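PDB 4AMQ: L544 from Acanthamoeba polyphaga mimivirus, which probably acts as a nucleotidyl transferase, with a metal-binding catalytic domain joined to a helical domain, and is a component of the virion. Local coordinates for residues S302-I305 with S306-D310; W341-L344 with L345-Y349. All blocks are in the same frame, centred on the assembly; numbering follows the deposited sequence.

Interaction 1: S302-I305 with S306-D310; sequences SIII and SIIKD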
ATOM      1  N   SER A 302     -18.859  -4.345  -2.999  1.00 24.39           N
ATOM      2  CA  SER A 302     -18.506  -5.173  -1.856  1.00 24.53           C
ATOM      3  C   SER A 302     -17.651  -4.371  -0.869  1.00 26.35           C
ATOM      4  O   SER A 302     -17.840  -4.458   0.340  1.00 26.33           O
ATOM      5  CB  SER A 302     -17.788  -6.456  -2.299  1.00 27.72           C
ATOM      6  OG  SER A 302     -16.454  -6.194  -2.709  1.00 37.72           O
ATOM      7  N   ILE A 303     -16.724  -3.580  -1.398  1.00 25.33           N
ATOM      8  CA  ILE A 303     -15.874  -2.741  -0.565  1.00 26.52           C
ATOM      9  C   ILE A 303     -16.691  -1.680   0.172  1.00 25.38           C
ATOM     10  O   ILE A 303     -16.548  -1.508   1.382  1.00 22.96           O
ATOM     11  CB  ILE A 303     -14.761  -2.061  -1.389  1.00 25.66           C
ATOM     12  CG1 ILE A 303     -13.690  -3.081  -1.785  1.00 23.55           C
ATOM     13  CG2 ILE A 303     -14.143  -0.909  -0.603  1.00 22.46           C
ATOM     14  CD1 ILE A 303     -12.600  -2.515  -2.683  1.00 21.48           C
ATOM     15  N   ILE A 304     -17.552  -0.980  -0.564  1.00 26.78           N
ATOM     16  CA  ILE A 304     -18.397   0.067   0.011  1.00 26.04           C
ATOM     17  C   ILE A 304     -19.329  -0.481   1.089  1.00 26.08           C
ATOM     18  O   ILE A 304     -19.518   0.133   2.136  1.00 27.05           O
ATOM     19  CB  ILE A 304     -19.238   0.768  -1.071  1.00 22.59           C
ATOM     20  CG1 ILE A 304     -18.343   1.600  -1.991  1.00 26.41           C
ATOM     21  CG2 ILE A 304     -20.306   1.650  -0.434  1.00 26.28           C
ATOM     22  CD1 ILE A 304     -17.680   2.771  -1.304  1.00 25.38           C
ATOM     23  N   ILE A 305     -19.913  -1.642   0.829  1.00 27.14           N
ATOM     24  CA  ILE A 305     -20.785  -2.283   1.808  1.00 28.26           C
ATOM     25  C   ILE A 305     -20.047  -2.626   3.101  1.00 31.92           C
ATOM     26  O   ILE A 305     -20.564  -2.395   4.197  1.00 28.54           O
ATOM     27  CB  ILE A 305     -21.436  -3.548   1.233  1.00 27.96           C
ATOM     28  CG1 ILE A 305     -22.582  -3.158   0.293  1.00 33.00           C
ATOM     29  CG2 ILE A 305     -21.939  -4.444   2.356  1.00 30.42           C
ATOM     30  CD1 ILE A 305     -23.286  -4.339  -0.353  1.00 34.21           C
ATOM     31  N   SER A 306     -18.840  -3.176   2.976  1.00 23.58           N
ATOM     32  CA  SER A 306     -18.059  -3.540   4.152  1.00 24.95           C
ATOM     33  C   SER A 306     -17.676  -2.309   4.962  1.00 26.87           C
ATOM     34  O   SER A 306     -17.598  -2.366   6.187  1.00 32.55           O
ATOM     35  CB  SER A 306     -16.799  -4.320   3.762  1.00 28.03           C
ATOM     36  OG  SER A 306     -15.830  -3.468   3.174  1.00 26.35           O
ATOM     37  N   ILE A 307     -17.437  -1.198   4.272  1.00 26.87           N
ATOM     38  CA  ILE A 307     -17.004   0.033   4.928  1.00 26.51           C
ATOM     39  C   ILE A 307     -18.149   0.695   5.689  1.00 33.35           C
ATOM     40  O   ILE A 307     -17.965   1.191   6.799  1.00 29.99           O
ATOM     41  CB  ILE A 307     -16.402   1.032   3.917  1.00 28.83           C
ATOM     42  CG1 ILE A 307     -15.037   0.536   3.429  1.00 27.84           C
ATOM     43  CG2 ILE A 307     -16.276   2.418   4.534  1.00 27.03           C
ATOM     44  CD1 ILE A 307     -14.319   1.506   2.512  1.00 29.66           C
ATOM     45  N   ILE A 308     -19.332   0.693   5.081  1.00 27.18           N
ATOM     46  CA  ILE A 308     -20.530   1.248   5.704  1.00 34.31           C
ATOM     47  C   ILE A 308     -20.836   0.552   7.024  1.00 33.99           C
ATOM     48  O   ILE A 308     -21.149   1.205   8.019  1.00 40.97           O
ATOM     49  CB  ILE A 308     -21.760   1.126   4.776  1.00 35.24           C
ATOM     50  CG1 ILE A 308     -21.569   1.972   3.518  1.00 37.02           C
ATOM     51  CG2 ILE A 308     -23.020   1.559   5.502  1.00 45.12           C
ATOM     52  CD1 ILE A 308     -21.329   3.435   3.801  1.00 38.28           C
ATOM     53  N   LYS A 309     -20.740  -0.774   7.028  1.00 31.33           N
ATOM     54  CA  LYS A 309     -20.968  -1.555   8.239  1.00 38.35           C
ATOM     55  C   LYS A 309     -19.949  -1.246   9.338  1.00 37.39           C
ATOM     56  O   LYS A 309     -20.317  -1.026  10.490  1.00 37.55           O
ATOM     57  CB  LYS A 309     -20.946  -3.054   7.928  1.00 39.54           C
ATOM     58  CG  LYS A 309     -20.954  -3.937   9.171  1.00 47.11           C
ATOM     59  CD  LYS A 309     -20.964  -5.417   8.817  1.00 54.57           C
ATOM     60  CE  LYS A 309     -21.108  -6.292  10.063  1.00 63.66           C
ATOM     61  NZ  LYS A 309     -19.915  -6.241  10.959  1.00 62.72           N
ATOM     62  N   ASP A 310     -18.670  -1.226   8.977  1.00 38.28           N
ATOM     63  CA  ASP A 310     -17.594  -1.109   9.965  1.00 37.98           C
ATOM     64  C   ASP A 310     -17.369   0.310  10.480  1.00 32.96           C
ATOM     65  O   ASP A 310     -16.894   0.502  11.598  1.00 36.49           O
ATOM     66  CB  ASP A 310     -16.289  -1.674   9.403  1.00 34.87           C
ATOM     67  CG  ASP A 310     -16.369  -3.161   9.139  1.00 41.59           C
ATOM     68  OD1 ASP A 310     -17.246  -3.819   9.733  1.00 41.27           O
ATOM     69  OD2 ASP A 310     -15.553  -3.670   8.345  1.00 39.41           O
TER

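Interaction 2: W341-L344 with L345-Y349; sequences WNTL and LTQLY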
ATOM      1  N   TRP A 341     -18.511   7.270  -5.554  1.00 29.82           N
ATOM      2  CA  TRP A 341     -18.012   6.598  -4.360  1.00 30.03           C
ATOM      3  C   TRP A 341     -16.552   6.945  -4.097  1.00 25.44           C
ATOM      4  O   TRP A 341     -16.168   7.233  -2.969  1.00 30.92           O
ATOM      5  CB  TRP A 341     -18.148   5.085  -4.503  1.00 24.97           C
ATOM      6  CG  TRP A 341     -19.494   4.563  -4.172  1.00 31.25           C
ATOM      7  CD1 TRP A 341     -20.460   5.181  -3.425  1.00 33.13           C
ATOM      8  CD2 TRP A 341     -20.060   3.302  -4.574  1.00 28.31           C
ATOM      9  NE1 TRP A 341     -21.574   4.382  -3.335  1.00 28.81           N
ATOM     10  CE2 TRP A 341     -21.345   3.228  -4.036  1.00 30.91           C
ATOM     11  CE3 TRP A 341     -19.566   2.239  -5.343  1.00 29.53           C
ATOM     12  CZ2 TRP A 341     -22.170   2.119  -4.235  1.00 32.84           C
ATOM     13  CZ3 TRP A 341     -20.390   1.147  -5.540  1.00 27.56           C
ATOM     14  CH2 TRP A 341     -21.674   1.093  -4.988  1.00 30.87           C
ATOM     15  N   ASN A 342     -15.735   6.895  -5.142  1.00 27.07           N
ATOM     16  CA  ASN A 342     -14.313   7.170  -4.997  1.00 30.89           C
ATOM     17  C   ASN A 342     -14.120   8.565  -4.412  1.00 33.63           C
ATOM     18  O   ASN A 342     -13.333   8.762  -3.490  1.00 32.36           O
ATOM     19  CB  ASN A 342     -13.601   7.040  -6.346  1.00 29.87           C
ATOM     20  CG  ASN A 342     -12.085   7.007  -6.211  1.00 35.04           C
ATOM     21  OD1 ASN A 342     -11.540   6.365  -5.313  1.00 34.98           O
ATOM     22  ND2 ASN A 342     -11.397   7.704  -7.108  1.00 38.05           N
ATOM     23  N   THR A 343     -14.867   9.525  -4.945  1.00 33.16           N
ATOM     24  CA  THR A 343     -14.836  10.899  -4.461  1.00 31.76           C
ATOM     25  C   THR A 343     -15.224  10.996  -2.985  1.00 33.74           C
ATOM     26  O   THR A 343     -14.553  11.666  -2.199  1.00 32.16           O
ATOM     27  CB  THR A 343     -15.770  11.797  -5.296  1.00 36.67           C
ATOM     28  OG1 THR A 343     -15.238  11.932  -6.619  1.00 34.13           O
ATOM     29  CG2 THR A 343     -15.905  13.176  -4.664  1.00 40.15           C
ATOM     30  N   LEU A 344     -16.303  10.319  -2.610  1.00 30.57           N
ATOM     31  CA  LEU A 344     -16.771  10.348  -1.228  1.00 35.41           C
ATOM     32  C   LEU A 344     -15.849   9.597  -0.263  1.00 33.19           C
ATOM     33  O   LEU A 344     -15.744   9.959   0.907  1.00 29.30           O
ATOM     34  CB  LEU A 344     -18.204   9.821  -1.134  1.00 30.58           C
ATOM     35  CG  LEU A 344     -19.235  10.756  -1.772  1.00 38.16           C
ATOM     36  CD1 LEU A 344     -20.553  10.044  -2.021  1.00 36.37           C
ATOM     37  CD2 LEU A 344     -19.438  12.001  -0.912  1.00 35.32           C
ATOM     38  N   LEU A 345     -15.183   8.556  -0.751  1.00 30.75           N
ATOM     39  CA  LEU A 345     -14.239   7.818   0.085  1.00 32.71           C
ATOM     40  C   LEU A 345     -13.040   8.688   0.440  1.00 33.07           C
ATOM     41  O   LEU A 345     -12.361   8.445   1.434  1.00 31.46           O
ATOM     42  CB  LEU A 345     -13.779   6.525  -0.598  1.00 30.40           C
ATOM     43  CG  LEU A 345     -14.790   5.376  -0.643  1.00 29.18           C
ATOM     44  CD1 LEU A 345     -14.186   4.155  -1.327  1.00 26.45           C
ATOM     45  CD2 LEU A 345     -15.279   5.021   0.755  1.00 24.60           C
ATOM     46  N   THR A 346     -12.788   9.705  -0.376  1.00 34.10           N
ATOM     47  CA  THR A 346     -11.695  10.634  -0.110  1.00 35.06           C
ATOM     48  C   THR A 346     -12.004  11.514   1.100  1.00 36.48           C
ATOM     49  O   THR A 346     -11.141  11.738   1.950  1.00 39.84           O
ATOM     50  CB  THR A 346     -11.384  11.508  -1.335  1.00 35.96           C
ATOM     51  OG1 THR A 346     -10.851  10.684  -2.380  1.00 34.17           O
ATOM     52  CG2 THR A 346     -10.368  12.587  -0.979  1.00 37.55           C
ATOM     53  N   GLN A 347     -13.235  12.010   1.177  1.00 30.91           N
ATOM     54  CA  GLN A 347     -13.673  12.768   2.342  1.00 38.68           C
ATOM     55  C   GLN A 347     -13.628  11.888   3.582  1.00 35.17           C
ATOM     56  O   GLN A 347     -13.155  12.309   4.637  1.00 34.56           O
ATOM     57  CB  GLN A 347     -15.093  13.300   2.142  1.00 36.27           C
ATOM     58  CG  GLN A 347     -15.231  14.293   1.005  1.00 46.46           C
ATOM     59  CD  GLN A 347     -16.682  14.590   0.669  1.00 49.06           C
ATOM     60  OE1 GLN A 347     -17.497  14.851   1.555  1.00 45.35           O
ATOM     61  NE2 GLN A 347     -17.011  14.541  -0.617  1.00 44.54           N
ATOM     62  N   LEU A 348     -14.132  10.665   3.446  1.00 30.98           N
ATOM     63  CA  LEU A 348     -14.151   9.712   4.547  1.00 35.02           C
ATOM     64  C   LEU A 348     -12.735   9.423   5.028  1.00 32.65           C
ATOM     65  O   LEU A 348     -12.480   9.337   6.226  1.00 35.13           O
ATOM     66  CB  LEU A 348     -14.836   8.414   4.119  1.00 30.67           C
ATOM     67  CG  LEU A 348     -15.051   7.370   5.214  1.00 36.01           C
ATOM     68  CD1 LEU A 348     -15.848   7.961   6.370  1.00 38.47           C
ATOM     69  CD2 LEU A 348     -15.745   6.134   4.655  1.00 33.63           C
ATOM     70  N   TYR A 349     -11.816   9.278   4.080  1.00 31.00           N
ATOM     71  CA  TYR A 349     -10.421   9.017   4.391  1.00 32.53           C
ATOM     72  C   TYR A 349      -9.877  10.136   5.276  1.00 34.52           C
ATOM     73  O   TYR A 349      -9.264   9.886   6.312  1.00 30.82           O
ATOM     74  CB  TYR A 349      -9.615   8.925   3.095  1.00 33.40           C
ATOM     75  CG  TYR A 349      -8.213   8.387   3.256  1.00 35.23           C
ATOM     76  CD1 TYR A 349      -7.959   7.022   3.184  1.00 32.24           C
ATOM     77  CD2 TYR A 349      -7.138   9.243   3.457  1.00 35.77           C
ATOM     78  CE1 TYR A 349      -6.680   6.525   3.318  1.00 35.15           C
ATOM     79  CE2 TYR A 349      -5.852   8.754   3.593  1.00 39.20           C
ATOM     80  CZ  TYR A 349      -5.629   7.393   3.522  1.00 37.76           C
ATOM     81  OH  TYR A 349      -4.352   6.899   3.658  1.00 45.94           O
TER

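Interaction 1: S302-I305 with S306-D310
Helix 297-311 of the helical domain carries this contact, two and a half amphipathic turns on which Ser-306 folds its hydroxyl back onto the carbonyl of Ile-303, three residues earlier. Ser-306 OG donates to Ile-303 O at 2.8 Å, approaching to one side of the C=O direction (C=O...OG angle 125°). With chi1 at 73°, OG lies between the backbone N and the carbonyl carbon of its own residue, a setting that turns it toward the preceding turn. Ile-303 O also receives the regular helical bond from Ile-307 N at 3.0 Å, and so is gripped by two donors. Around it the helical ladder continues from Ser-306 N to Ser-302 O, from Ile-308 N to Ile-304 O (3.0 Å) and, longer, from Lys-309 N to Ile-305 O (3.3 Å).

The isoleucines divide the helix surface. Ile-303, Ile-304 and Ile-307 are buried: Ile-303 and Ile-307 pack on helix 274-292, and Ile-304 and Ile-307 on helix 334-368, while Ile-304 and Ile-308 also meet helix 319-331. Ile-305, by contrast, lies exposed. Near the end of the helix, Asp-310 pairs through OD2 with Arg-282 and through OD1 with Lys-313.

Along these turns, Ile-304 and Ile-308 meet at an angle, CG2 of the former 4.2 Å from CG1 of the latter. Ile-303 and Ile-307 instead run alongside each other in the same direction, and CG2 of Ile-303 touches CD1 of Ile-307 at 3.9 Å.

Interaction 2: W341-L344 with L345-Y349
Leu-345 follows Trp-341 by one turn and bonds back to its carbonyl, and here the packing is tight: Leu-345 N donates to Trp-341 O at 2.8 Å. CG of Leu-345 approaches the same Trp-341 O to 3.3 Å; chi1 of -74° puts CG beside the backbone N and so close alongside that oxygen. The side chains of Trp-341 and Leu-345 both pack against Tyr-286 and Ile-304 on neighbouring helices. Further on, Leu-348 N closes a regular bond to Leu-344 O at 3.1 Å.

The side bearing Thr-343 and Thr-346 is exposed and more loosely bonded. Thr-346 N bonds to Thr-343 O, three residues back, at 3.2 Å, and comes from well above the carbonyl plane, 66° out of it. Thr-346 N also makes a weak hydrogen bond to Asn-342 O, as does Thr-346 OG1, 3.3 Å from that oxygen; this hydroxyl has a further weak bond to Arg-287.

Leu-344 and Gln-347 border the two regions, their side chains extending next to one another in a common direction, with Leu-344 CD2 3.5 Å from Gln-347 NE2. The other amide atom, Gln-347 OE1, accepts from Lys-324 on helix 319-331, which gives the amide oxygen a partner. Leucines and an indole packed inward, with threonines outward, are the pattern of an amphipathic helix in a helical bundle.

Overall arrangement
Interactions 1 and 2 are short sections of two neighbouring helices, 297-311 and 334-368, whose apolar faces meet within the helical domain; their centres are about 13 Å apart. Ile-304 makes the nearest approach, its CG1 lying 3.5 Å from CD2 of the Trp-341 indole, while its CD1 meets Leu-345 CD1 at 3.8 Å. A turn later Ile-307 takes over: CG2 reaches Leu-348 CD2 at 3.8 Å and CD1 reaches Leu-345 CD2 at 4.0 Å. Tyr-286 of helix 274-292 touches both sections. Neither supplies a metal ligand: the manganese ions, which probably mark the active site, are held by Asp-66, Asp-68 and Asp-213 in the nucleotidyltransferase domain.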